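Local coordinates for protein putative retaining b-glycosidase (PDB 5A95) that probably cleaves beta-1,4 linkages in mixed-linkage beta-1,3-1,4-glucans, as a retaining endo-glucanase of glycoside hydrolase family 5, at residues L104-V109 and D117-H122; L139-I144 and I161-D166; N83-S88 and I123-R128. The protein carries 1 engineered substitution. All blocks are in the same frame, centred on the assembly; numbering follows the deposited sequence.

Contact 1. Residues L104-V109 and D117-H122. With BGC (beta-D-glucopyranose), chain D.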
loop_
_atom_site.group_PDB
_atom_site.type_symbol
_atom_site.label_atom_id
_atom_site.label_comp_id
_atom_site.label_asym_id
_atom_site.label_seq_id
_atom_site.Cartn_x
_atom_site.Cartn_y
_atom_site.Cartn_z
ATOM N N LEU A 104 19.369 4.796 -18.451
ATOM C CA LEU A 104 19.211 3.459 -17.880
ATOM C C LEU A 104 17.743 3.275 -17.490
ATOM O O LEU A 104 17.298 3.920 -16.550
ATOM C CB LEU A 104 20.090 3.300 -16.631
ATOM C CG LEU A 104 21.602 3.487 -16.764
ATOM C CD1 LEU A 104 22.288 3.170 -15.429
ATOM C CD2 LEU A 104 22.152 2.606 -17.866
ATOM N N PRO A 105 16.998 2.413 -18.205
ATOM C CA PRO A 105 15.577 2.227 -17.910
ATOM C C PRO A 105 15.415 1.136 -16.866
ATOM O O PRO A 105 15.311 -0.056 -17.202
ATOM C CB PRO A 105 14.993 1.822 -19.264
ATOM C CG PRO A 105 16.093 1.079 -19.934
ATOM C CD PRO A 105 17.383 1.725 -19.467
ATOM N N ILE A 106 15.364 1.543 -15.600
ATOM C CA ILE A 106 15.325 0.626 -14.478
ATOM C C ILE A 106 13.914 0.132 -14.289
ATOM O O ILE A 106 13.033 0.877 -13.879
ATOM C CB ILE A 106 15.887 1.297 -13.222
ATOM C CG1 ILE A 106 17.350 1.681 -13.482
ATOM C CG2 ILE A 106 15.739 0.398 -11.993
ATOM C CD1 ILE A 106 17.907 2.780 -12.618
ATOM N N HIS A 107 13.676 -1.124 -14.646
ATOM C CA HIS A 107 12.341 -1.680 -14.565
ATOM C C HIS A 107 12.047 -2.136 -13.138
ATOM O O HIS A 107 12.842 -2.859 -12.551
ATOM C CB HIS A 107 12.183 -2.862 -15.510
ATOM C CG HIS A 107 12.087 -2.467 -16.944
ATOM N ND1 HIS A 107 13.005 -1.657 -17.571
ATOM C CD2 HIS A 107 11.163 -2.777 -17.884
ATOM C CE1 HIS A 107 12.662 -1.512 -18.843
ATOM N NE2 HIS A 107 11.542 -2.181 -19.054
ATOM N N PRO A 108 10.874 -1.789 -12.589
ATOM C CA PRO A 108 10.611 -2.203 -11.206
ATOM C C PRO A 108 10.713 -3.712 -10.972
ATOM O O PRO A 108 11.153 -4.150 -9.911
ATOM C CB PRO A 108 9.175 -1.682 -10.963
ATOM C CG PRO A 108 9.116 -0.422 -11.789
ATOM C CD PRO A 108 9.891 -0.798 -13.056
ATOM N N VAL A 109 10.272 -4.525 -11.935
ATOM C CA VAL A 109 10.330 -5.980 -11.727
ATOM C C VAL A 109 11.786 -6.435 -11.570
ATOM O O VAL A 109 12.063 -7.391 -10.864
ATOM C CB VAL A 109 9.620 -6.736 -12.871
ATOM C CG1 VAL A 109 10.370 -6.612 -14.182
ATOM C CG2 VAL A 109 9.362 -8.208 -12.504
ATOM N N ASP A 117 20.072 -3.852 -3.236
ATOM C CA ASP A 117 21.481 -3.793 -2.924
ATOM C C ASP A 117 22.317 -4.165 -4.140
ATOM O O ASP A 117 23.297 -3.498 -4.472
ATOM C CB ASP A 117 21.863 -4.745 -1.769
ATOM C CG ASP A 117 21.291 -4.337 -0.414
ATOM O OD1 ASP A 117 20.664 -3.267 -0.295
ATOM O OD2 ASP A 117 21.531 -5.123 0.539
ATOM N N VAL A 118 21.939 -5.257 -4.796
ATOM C CA VAL A 118 22.643 -5.713 -5.975
ATOM C C VAL A 118 22.456 -4.749 -7.159
ATOM O O VAL A 118 23.407 -4.457 -7.913
ATOM C CB VAL A 118 22.202 -7.141 -6.333
ATOM C CG1 VAL A 118 22.653 -7.557 -7.728
ATOM C CG2 VAL A 118 22.763 -8.111 -5.293
ATOM N N TYR A 119 21.228 -4.292 -7.375
ATOM C CA TYR A 119 20.993 -3.376 -8.488
ATOM C C TYR A 119 21.857 -2.113 -8.333
ATOM O O TYR A 119 22.491 -1.646 -9.294
ATOM C CB TYR A 119 19.494 -3.067 -8.646
ATOM C CG TYR A 119 19.065 -2.742 -10.066
ATOM C CD1 TYR A 119 19.636 -1.691 -10.766
ATOM C CD2 TYR A 119 18.110 -3.500 -10.719
ATOM C CE1 TYR A 119 19.273 -1.407 -12.067
ATOM C CE2 TYR A 119 17.749 -3.234 -12.042
ATOM C CZ TYR A 119 18.313 -2.170 -12.711
ATOM O OH TYR A 119 17.954 -1.893 -13.998
ATOM N N LEU A 120 21.875 -1.555 -7.121
ATOM C CA LEU A 120 22.688 -0.365 -6.882
ATOM C C LEU A 120 24.178 -0.639 -7.139
ATOM O O LEU A 120 24.887 0.202 -7.650
ATOM C CB LEU A 120 22.472 0.165 -5.472
ATOM C CG LEU A 120 21.079 0.751 -5.226
ATOM C CD1 LEU A 120 20.837 0.866 -3.731
ATOM C CD2 LEU A 120 20.923 2.103 -5.908
ATOM N N GLY A 121 24.645 -1.832 -6.782
ATOM C CA GLY A 121 26.025 -2.187 -7.084
ATOM C C GLY A 121 26.311 -2.161 -8.577
ATOM O O GLY A 121 27.427 -1.806 -9.000
ATOM N N HIS A 122 25.323 -2.538 -9.390
ATOM C CA HIS A 122 25.488 -2.465 -10.854
ATOM C C HIS A 122 25.415 -1.029 -11.369
ATOM O O HIS A 122 26.129 -0.671 -12.304
ATOM C CB HIS A 122 24.509 -3.372 -11.573
ATOM C CG HIS A 122 24.753 -4.822 -11.319
ATOM N ND1 HIS A 122 25.929 -5.446 -11.684
ATOM C CD2 HIS A 122 23.991 -5.773 -10.729
ATOM C CE1 HIS A 122 25.872 -6.723 -11.337
ATOM N NE2 HIS A 122 24.712 -6.949 -10.760
HETATM C C2 BGC D . 10.357 -3.005 -26.231
HETATM C C3 BGC D . 10.102 -4.420 -25.744
HETATM C C4 BGC D . 10.574 -4.599 -24.318
HETATM C C5 BGC D . 9.996 -3.511 -23.414
HETATM C C6 BGC D . 10.601 -3.488 -22.035
HETATM C C1 BGC D . 9.674 -2.066 -25.252
HETATM O O2 BGC D . 9.807 -2.899 -27.543
HETATM O O3 BGC D . 10.829 -5.326 -26.585
HETATM O O4 BGC D . 10.134 -5.867 -23.842
HETATM O O5 BGC D . 10.257 -2.236 -23.973
HETATM O O6 BGC D . 10.025 -2.428 -21.278
#
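The (beta/alpha)8 barrel of family 5 glycoside hydrolases supplies this contact: Ile-106, the last residue of barrel strand 101-106, packs against Tyr-119 of helix 116-133. Tyr-119 CG lies anti to the backbone N (chi1 -151°), which sends the ring toward the strand end, where Ile-106 CG2 lies over one face, 4.2 Å from the Tyr-119 ring centroid and 28° off its normal, a CH-pi contact. The ring atom nearest Ile-106 CG2 is Tyr-119 CZ, at 3.7 Å, and Ile-106 CG1 reaches Tyr-119 OH at 3.7 Å. No hydrogen bond joins the segments; the buried hydroxyl is bonded to Asp-75 OD2, which also takes the backbone N of His-107. Asp-75 thus links Tyr-119 to His-107, the residue just after the strand and the N-cap of helix 108-114. His-107 ND1 donates to Pro-105 O at 2.8 Å (150°); the oxygen lies in the imidazole plane, while the nitrogen stands above the carbonyl plane. Through its other ring nitrogen, NE2, His-107 is hydrogen-bonded to glucose O6 at 2.7 Å; either could donate. Strand 136-144 runs alongside, with His-142 stacked on His-107; Phe-167 of helix 161-174 touches Ile-106, and Trp-31 of a second subunit meets the His-107 ring.

Contact 2. Residues L139-I144 and I161-D166. With BGC (beta-D-glucopyranose), chain B.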
loop_
_atom_site.group_PDB
_atom_site.type_symbol
_atom_site.label_atom_id
_atom_site.label_comp_id
_atom_site.label_asym_id
_atom_site.label_seq_id
_atom_site.Cartn_x
_atom_site.Cartn_y
_atom_site.Cartn_z
ATOM N N LEU A 139 18.944 8.369 -14.932
ATOM C CA LEU A 139 18.358 7.222 -14.283
ATOM C C LEU A 139 16.855 7.353 -14.381
ATOM O O LEU A 139 16.273 8.348 -13.936
ATOM C CB LEU A 139 18.792 7.125 -12.821
ATOM C CG LEU A 139 20.296 7.034 -12.587
ATOM C CD1 LEU A 139 20.612 6.876 -11.104
ATOM C CD2 LEU A 139 20.954 5.935 -13.410
ATOM N N ASP A 140 16.239 6.343 -14.988
ATOM C CA ASP A 140 14.818 6.342 -15.338
ATOM C C ASP A 140 14.117 5.233 -14.561
ATOM O O ASP A 140 14.446 4.059 -14.686
ATOM C CB ASP A 140 14.730 6.148 -16.860
ATOM C CG ASP A 140 13.454 5.510 -17.345
ATOM O OD1 ASP A 140 12.379 5.705 -16.775
ATOM O OD2 ASP A 140 13.547 4.764 -18.355
ATOM N N TRP A 141 13.178 5.624 -13.699
ATOM C CA TRP A 141 12.331 4.641 -13.039
ATOM C C TRP A 141 11.255 4.235 -14.058
ATOM O O TRP A 141 10.295 4.973 -14.346
ATOM C CB TRP A 141 11.753 5.254 -11.774
ATOM C CG TRP A 141 10.893 4.329 -10.929
ATOM C CD1 TRP A 141 9.592 4.555 -10.556
ATOM C CD2 TRP A 141 11.276 3.091 -10.313
ATOM N NE1 TRP A 141 9.145 3.541 -9.756
ATOM C CE2 TRP A 141 10.157 2.634 -9.588
ATOM C CE3 TRP A 141 12.449 2.321 -10.287
ATOM C CZ2 TRP A 141 10.187 1.457 -8.829
ATOM C CZ3 TRP A 141 12.467 1.143 -9.529
ATOM C CH2 TRP A 141 11.347 0.715 -8.834
ATOM N N HIS A 142 11.491 3.088 -14.659
ATOM C CA HIS A 142 10.870 2.764 -15.936
ATOM C C HIS A 142 9.577 1.974 -15.736
ATOM O O HIS A 142 9.515 0.754 -15.912
ATOM C CB HIS A 142 11.848 2.038 -16.839
ATOM C CG HIS A 142 11.441 2.023 -18.262
ATOM N ND1 HIS A 142 11.746 3.037 -19.130
ATOM C CD2 HIS A 142 10.720 1.124 -18.970
ATOM C CE1 HIS A 142 11.259 2.748 -20.318
ATOM N NE2 HIS A 142 10.631 1.593 -20.250
ATOM N N SER A 143 8.536 2.710 -15.396
ATOM C CA SER A 143 7.201 2.193 -15.306
ATOM C C SER A 143 6.321 2.886 -16.352
ATOM O O SER A 143 6.679 3.914 -16.933
ATOM C CB SER A 143 6.666 2.374 -13.884
ATOM O OG SER A 143 5.350 1.848 -13.752
ATOM N N ILE A 144 5.172 2.274 -16.620
ATOM C CA ILE A 144 4.195 2.725 -17.605
ATOM C C ILE A 144 2.838 2.513 -16.966
ATOM O O ILE A 144 2.462 1.354 -16.693
ATOM C CB ILE A 144 4.271 1.932 -18.930
ATOM C CG1 ILE A 144 5.678 1.965 -19.521
ATOM C CG2 ILE A 144 3.244 2.503 -19.906
ATOM C CD1 ILE A 144 5.815 1.270 -20.852
ATOM N N ILE A 161 3.541 3.480 -4.775
ATOM C CA ILE A 161 4.092 4.772 -4.358
ATOM C C ILE A 161 5.221 4.546 -3.347
ATOM O O ILE A 161 6.255 5.179 -3.410
ATOM C CB ILE A 161 2.987 5.709 -3.820
ATOM C CG1 ILE A 161 1.987 6.025 -4.927
ATOM C CG2 ILE A 161 3.614 6.986 -3.288
ATOM C CD1 ILE A 161 0.774 6.803 -4.492
ATOM N N LYS A 162 5.029 3.632 -2.406
ATOM C CA LYS A 162 6.049 3.335 -1.424
ATOM C C LYS A 162 7.371 2.906 -2.041
ATOM O O LYS A 162 8.436 3.391 -1.668
ATOM C CB LYS A 162 5.562 2.276 -0.439
ATOM C CG LYS A 162 6.606 1.859 0.601
ATOM C CD LYS A 162 6.102 0.720 1.493
ATOM C CE LYS A 162 7.186 0.292 2.465
ATOM N NZ LYS A 162 6.845 -0.799 3.384
ATOM N N GLU A 163 7.287 2.006 -3.004
ATOM C CA GLU A 163 8.471 1.455 -3.649
ATOM C C GLU A 163 9.142 2.518 -4.510
ATOM O O GLU A 163 10.372 2.576 -4.581
ATOM C CB GLU A 163 8.124 0.238 -4.507
ATOM C CG GLU A 163 9.293 -0.383 -5.250
ATOM C CD GLU A 163 8.878 -1.535 -6.131
ATOM O OE1 GLU A 163 7.972 -1.316 -6.955
ATOM O OE2 GLU A 163 9.447 -2.631 -6.008
ATOM N N THR A 164 8.346 3.339 -5.186
ATOM C CA THR A 164 8.881 4.448 -5.991
ATOM C C THR A 164 9.625 5.468 -5.157
ATOM O O THR A 164 10.757 5.853 -5.466
ATOM C CB THR A 164 7.730 5.108 -6.791
ATOM O OG1 THR A 164 7.164 4.123 -7.694
ATOM C CG2 THR A 164 8.207 6.305 -7.579
ATOM N N ARG A 165 8.999 5.882 -4.071
ATOM C CA ARG A 165 9.649 6.790 -3.117
ATOM C C ARG A 165 10.953 6.172 -2.605
ATOM O O ARG A 165 11.967 6.860 -2.496
ATOM C CB ARG A 165 8.741 7.053 -1.915
ATOM C CG ARG A 165 7.555 7.948 -2.155
ATOM C CD ARG A 165 6.876 8.214 -0.819
ATOM N NE ARG A 165 5.615 8.895 -0.951
ATOM C CZ ARG A 165 5.471 10.182 -1.204
ATOM N NH1 ARG A 165 6.537 10.984 -1.252
ATOM N NH2 ARG A 165 4.258 10.693 -1.349
ATOM N N ASP A 166 10.912 4.894 -2.243
ATOM C CA ASP A 166 12.093 4.244 -1.696
ATOM C C ASP A 166 13.227 4.142 -2.703
ATOM O O ASP A 166 14.395 4.329 -2.352
ATOM C CB ASP A 166 11.745 2.884 -1.096
ATOM C CG ASP A 166 12.965 2.129 -0.651
ATOM O OD1 ASP A 166 13.519 2.492 0.410
ATOM O OD2 ASP A 166 13.406 1.200 -1.349
HETATM C C2 BGC B . 8.086 1.928 -23.596
HETATM C C3 BGC B . 9.249 0.994 -23.921
HETATM C C4 BGC B . 8.904 0.168 -25.166
HETATM C C5 BGC B . 8.528 1.091 -26.308
HETATM C C6 BGC B . 8.199 0.342 -27.577
HETATM C C1 BGC B . 7.502 2.645 -24.810
HETATM O O1 BGC B . 6.186 3.090 -24.603
HETATM O O2 BGC B . 8.497 2.885 -22.551
HETATM O O3 BGC B . 9.528 0.205 -22.722
HETATM O O4 BGC B . 9.930 -0.724 -25.625
HETATM O O5 BGC B . 7.345 1.772 -25.903
HETATM O O6 BGC B . 7.681 1.329 -28.471
#
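Strand 136-144 and helix 161-174 come closest at Trp-141 and Thr-164, whose CA atoms lie 7.8 Å apart, a spacing bridged by one indole. CG of Trp-141 is anti to the backbone N (chi1 -177°), and the side chain stretches outward from the sheet to bring its N-H to the first turn of the helix. Trp-141 NE1 donates to Thr-164 OG1 at 2.9 Å. The bond is bent, at 140°, and the hydroxyl oxygen is tilted out of the indole plane; the Thr-164 methyl touches too, with Thr-164 CG2 3.7 Å from Trp-141 CD1. Thr-164 OG1 is hydrogen-bonded as well to Thr-160 O and Thr-159 OG1, so several bonds grip this buried oxygen. Farther along the same ring edge, Glu-163 OE1 lies 4.0 Å from Trp-141 CZ2, with the carboxylate turned nearly perpendicular to the indole; Glu-163 OE1 is hydrogen-bonded to Thr-159 OG1 and forms a salt bridge with Arg-112.

His-142 and Ile-144, further along the strand, line the glycan pocket, and Asp-140 acts behind His-142 as a second-shell partner. His-142 ND1 donates to the syn lone pair of Asp-140 OD2 at 2.6 Å, a His-carboxylate pair that orients the imidazole. His-142 NE2 then donates to glucose O3 at 3.0 Å, nearly straight at 170°, and Ile-144 CD1 approaches glucose O2 at 3.6 Å. Strand 136-144 lies between strands 101-106 and 181-185, Phe-167 of helix 161-174 stacks on Trp-141, and Lys-162, on the same helix, forms a salt bridge with Asp-158 of a third subunit.

Contact 3. Residues N83-S88 and I123-R128; sequences NQWQKS and IDEAVR
Two first torsions bring Trp-85 and Glu-125 together: Trp-85 holds CG anti to its own backbone N (chi1 -179°), which extends the indole toward helix 116-133, and Glu-125 sets CG anti to its carbonyl carbon (chi1 -65°), from where the extended chain carries the carboxylate to the indole N-H. Trp-85 NE1 donates to Glu-125 OE1 at 2.8 Å. The oxygen lies almost exactly in the indole plane and is met nearly along its C-O axis, though the bond is bent at the hydrogen, with an N-H...O angle of 140°. Glu-125 OE1 lies only 3.3 Å from the neighbouring ring carbon, Trp-85 CD1, consistent with the bend. The carboxylate is moderately twisted against the indole, not coplanar with it.

Glu-125 OE1 is also hydrogen-bonded to His-122 ND1, one turn earlier in the helix. One carboxylate oxygen thus joins two rings, and His-122 meets Trp-85 with its ring nearly perpendicular to the indole. The six-membered end of the indole makes the apolar half of the contact: Ala-126 CB is 3.9 Å from Trp-85 CZ2. The small methyl lets the ring come close to the helix. A leucine in place of Trp-85 would probably cost Glu-125 OE1 its indole donor and open a gap beside Ala-126.

Trp-85 follows the Schellman motif at Asn-83 that ends helix 76-81, just before helix 87-96. It is thus a wedge between helix elements: Leu-79 and Leu-80 of helix 76-81 touch it, Trp-129 meets its ring from helix 116-133, and on the side of helix 116-133 that meets the sheet, Ala-126 touches Leu-104 of strand 101-106 and Leu-137 of strand 136-144.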
loop_
_atom_site.group_PDB
_atom_site.type_symbol
_atom_site.label_atom_id
_atom_site.label_comp_id
_atom_site.label_asym_id
_atom_site.label_seq_id
_atom_site.Cartn_x
_atom_site.Cartn_y
_atom_site.Cartn_z
ATOM N N ASN A 83 25.270 -11.736 -20.094
ATOM C CA ASN A 83 26.646 -11.231 -19.955
ATOM C C ASN A 83 26.958 -10.060 -20.890
ATOM O O ASN A 83 28.084 -9.909 -21.366
ATOM C CB ASN A 83 27.691 -12.354 -20.110
ATOM C CG ASN A 83 27.552 -13.419 -19.044
ATOM O OD1 ASN A 83 27.451 -13.112 -17.860
ATOM N ND2 ASN A 83 27.526 -14.669 -19.460
ATOM N N GLN A 84 25.953 -9.207 -21.114
ATOM C CA GLN A 84 26.121 -8.031 -21.944
ATOM C C GLN A 84 26.124 -6.732 -21.134
ATOM O O GLN A 84 26.203 -5.648 -21.705
ATOM C CB GLN A 84 25.038 -8.000 -23.022
ATOM C CG GLN A 84 25.109 -9.166 -23.991
ATOM C CD GLN A 84 26.294 -9.137 -24.937
ATOM O OE1 GLN A 84 26.912 -8.101 -25.220
ATOM N NE2 GLN A 84 26.615 -10.300 -25.453
ATOM N N TRP A 85 26.041 -6.828 -19.805
ATOM C CA TRP A 85 26.270 -5.668 -18.942
ATOM C C TRP A 85 27.776 -5.543 -18.750
ATOM O O TRP A 85 28.357 -6.229 -17.900
ATOM C CB TRP A 85 25.551 -5.840 -17.594
ATOM C CG TRP A 85 25.737 -4.661 -16.665
ATOM C CD1 TRP A 85 26.499 -4.617 -15.534
ATOM C CD2 TRP A 85 25.101 -3.386 -16.753
ATOM N NE1 TRP A 85 26.408 -3.391 -14.933
ATOM C CE2 TRP A 85 25.549 -2.611 -15.652
ATOM C CE3 TRP A 85 24.208 -2.810 -17.661
ATOM C CZ2 TRP A 85 25.117 -1.302 -15.424
ATOM C CZ3 TRP A 85 23.790 -1.519 -17.439
ATOM C CH2 TRP A 85 24.255 -0.760 -16.332
ATOM N N GLN A 86 28.395 -4.719 -19.607
ATOM C CA GLN A 86 29.847 -4.666 -19.830
ATOM C C GLN A 86 30.318 -3.247 -20.028
ATOM O O GLN A 86 29.600 -2.433 -20.623
ATOM C CB GLN A 86 30.231 -5.392 -21.125
ATOM C CG GLN A 86 29.899 -6.857 -21.141
ATOM C CD GLN A 86 30.331 -7.547 -22.414
ATOM O OE1 GLN A 86 31.173 -8.431 -22.389
ATOM N NE2 GLN A 86 29.739 -7.149 -23.537
ATOM N N LYS A 87 31.545 -2.959 -19.596
ATOM C CA LYS A 87 32.160 -1.689 -19.919
ATOM C C LYS A 87 32.221 -1.436 -21.409
ATOM O O LYS A 87 32.071 -0.296 -21.845
ATOM C CB LYS A 87 33.552 -1.601 -19.295
ATOM C CG LYS A 87 34.158 -0.231 -19.512
ATOM C CD LYS A 87 35.410 0.021 -18.711
ATOM C CE LYS A 87 35.876 1.440 -18.948
ATOM N NZ LYS A 87 37.050 1.776 -18.136
ATOM N N SER A 88 32.462 -2.488 -22.195
ATOM C CA SER A 88 32.653 -2.348 -23.642
ATOM C C SER A 88 31.431 -1.716 -24.314
ATOM O O SER A 88 31.560 -1.070 -25.352
ATOM C CB SER A 88 32.947 -3.701 -24.288
ATOM O OG SER A 88 31.869 -4.610 -24.114
ATOM N N ILE A 123 24.532 -0.204 -10.793
ATOM C CA ILE A 123 24.506 1.201 -11.160
ATOM C C ILE A 123 25.871 1.839 -10.858
ATOM O O ILE A 123 26.352 2.641 -11.645
ATOM C CB ILE A 123 23.307 1.943 -10.545
ATOM C CG1 ILE A 123 21.990 1.348 -11.048
ATOM C CG2 ILE A 123 23.385 3.424 -10.898
ATOM C CD1 ILE A 123 20.759 1.832 -10.298
ATOM N N ASP A 124 26.506 1.456 -9.742
ATOM C CA ASP A 124 27.852 1.949 -9.435
ATOM C C ASP A 124 28.831 1.659 -10.579
ATOM O O ASP A 124 29.687 2.476 -10.864
ATOM C CB ASP A 124 28.410 1.268 -8.196
ATOM C CG ASP A 124 27.770 1.709 -6.892
ATOM O OD1 ASP A 124 26.882 2.599 -6.845
ATOM O OD2 ASP A 124 28.192 1.103 -5.877
ATOM N N GLU A 125 28.720 0.473 -11.167
ATOM C CA GLU A 125 29.571 0.112 -12.307
ATOM C C GLU A 125 29.359 1.089 -13.454
ATOM O O GLU A 125 30.314 1.589 -14.042
ATOM C CB GLU A 125 29.306 -1.319 -12.774
ATOM C CG GLU A 125 29.678 -2.370 -11.742
ATOM C CD GLU A 125 29.063 -3.745 -11.975
ATOM O OE1 GLU A 125 28.042 -3.887 -12.683
ATOM O OE2 GLU A 125 29.605 -4.719 -11.408
ATOM N N ALA A 126 28.083 1.350 -13.763
ATOM C CA ALA A 126 27.766 2.317 -14.808
ATOM C C ALA A 126 28.302 3.714 -14.519
ATOM O O ALA A 126 28.745 4.409 -15.433
ATOM C CB ALA A 126 26.258 2.374 -15.022
ATOM N N VAL A 127 28.214 4.144 -13.264
ATOM C CA VAL A 127 28.734 5.443 -12.865
ATOM C C VAL A 127 30.231 5.496 -13.165
ATOM O O VAL A 127 30.730 6.456 -13.746
ATOM C CB VAL A 127 28.445 5.755 -11.371
ATOM C CG1 VAL A 127 29.162 7.011 -10.923
ATOM C CG2 VAL A 127 26.942 5.913 -11.152
ATOM N N ARG A 128 30.966 4.462 -12.758
ATOM C CA ARG A 128 32.396 4.443 -12.986
ATOM C C ARG A 128 32.720 4.436 -14.481
ATOM O O ARG A 128 33.593 5.171 -14.944
ATOM C CB ARG A 128 33.022 3.233 -12.307
ATOM C CG ARG A 128 33.078 3.377 -10.798
ATOM C CD ARG A 128 33.962 2.306 -10.166
ATOM N NE ARG A 128 33.290 1.006 -10.213
ATOM C CZ ARG A 128 32.419 0.566 -9.300
ATOM N NH1 ARG A 128 32.134 1.296 -8.230
ATOM N NH2 ARG A 128 31.845 -0.626 -9.445
#

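All three contacts are buried; contacts 1 and 2 have centres about 14 and 13 Å from the chain's centre, contact 3 about 17 Å, somewhat further out. Contacts 1 and 2 pair neighbouring barrel strands with outer helices, and the strands are joined by a probable hydrogen bond from His-142 N to Ile-106 O, 2.8 Å; each also presents a sugar-binding histidine. Contact 3 shares helix 116-133 with contact 1 and packs it against a loop, without a ligand. Contact 1 is held by CH-pi and van der Waals contact, with no hydrogen bond between its segments, whereas contacts 2 and 3 each use an indole N-H, given to a hydroxyl and a carboxylate respectively.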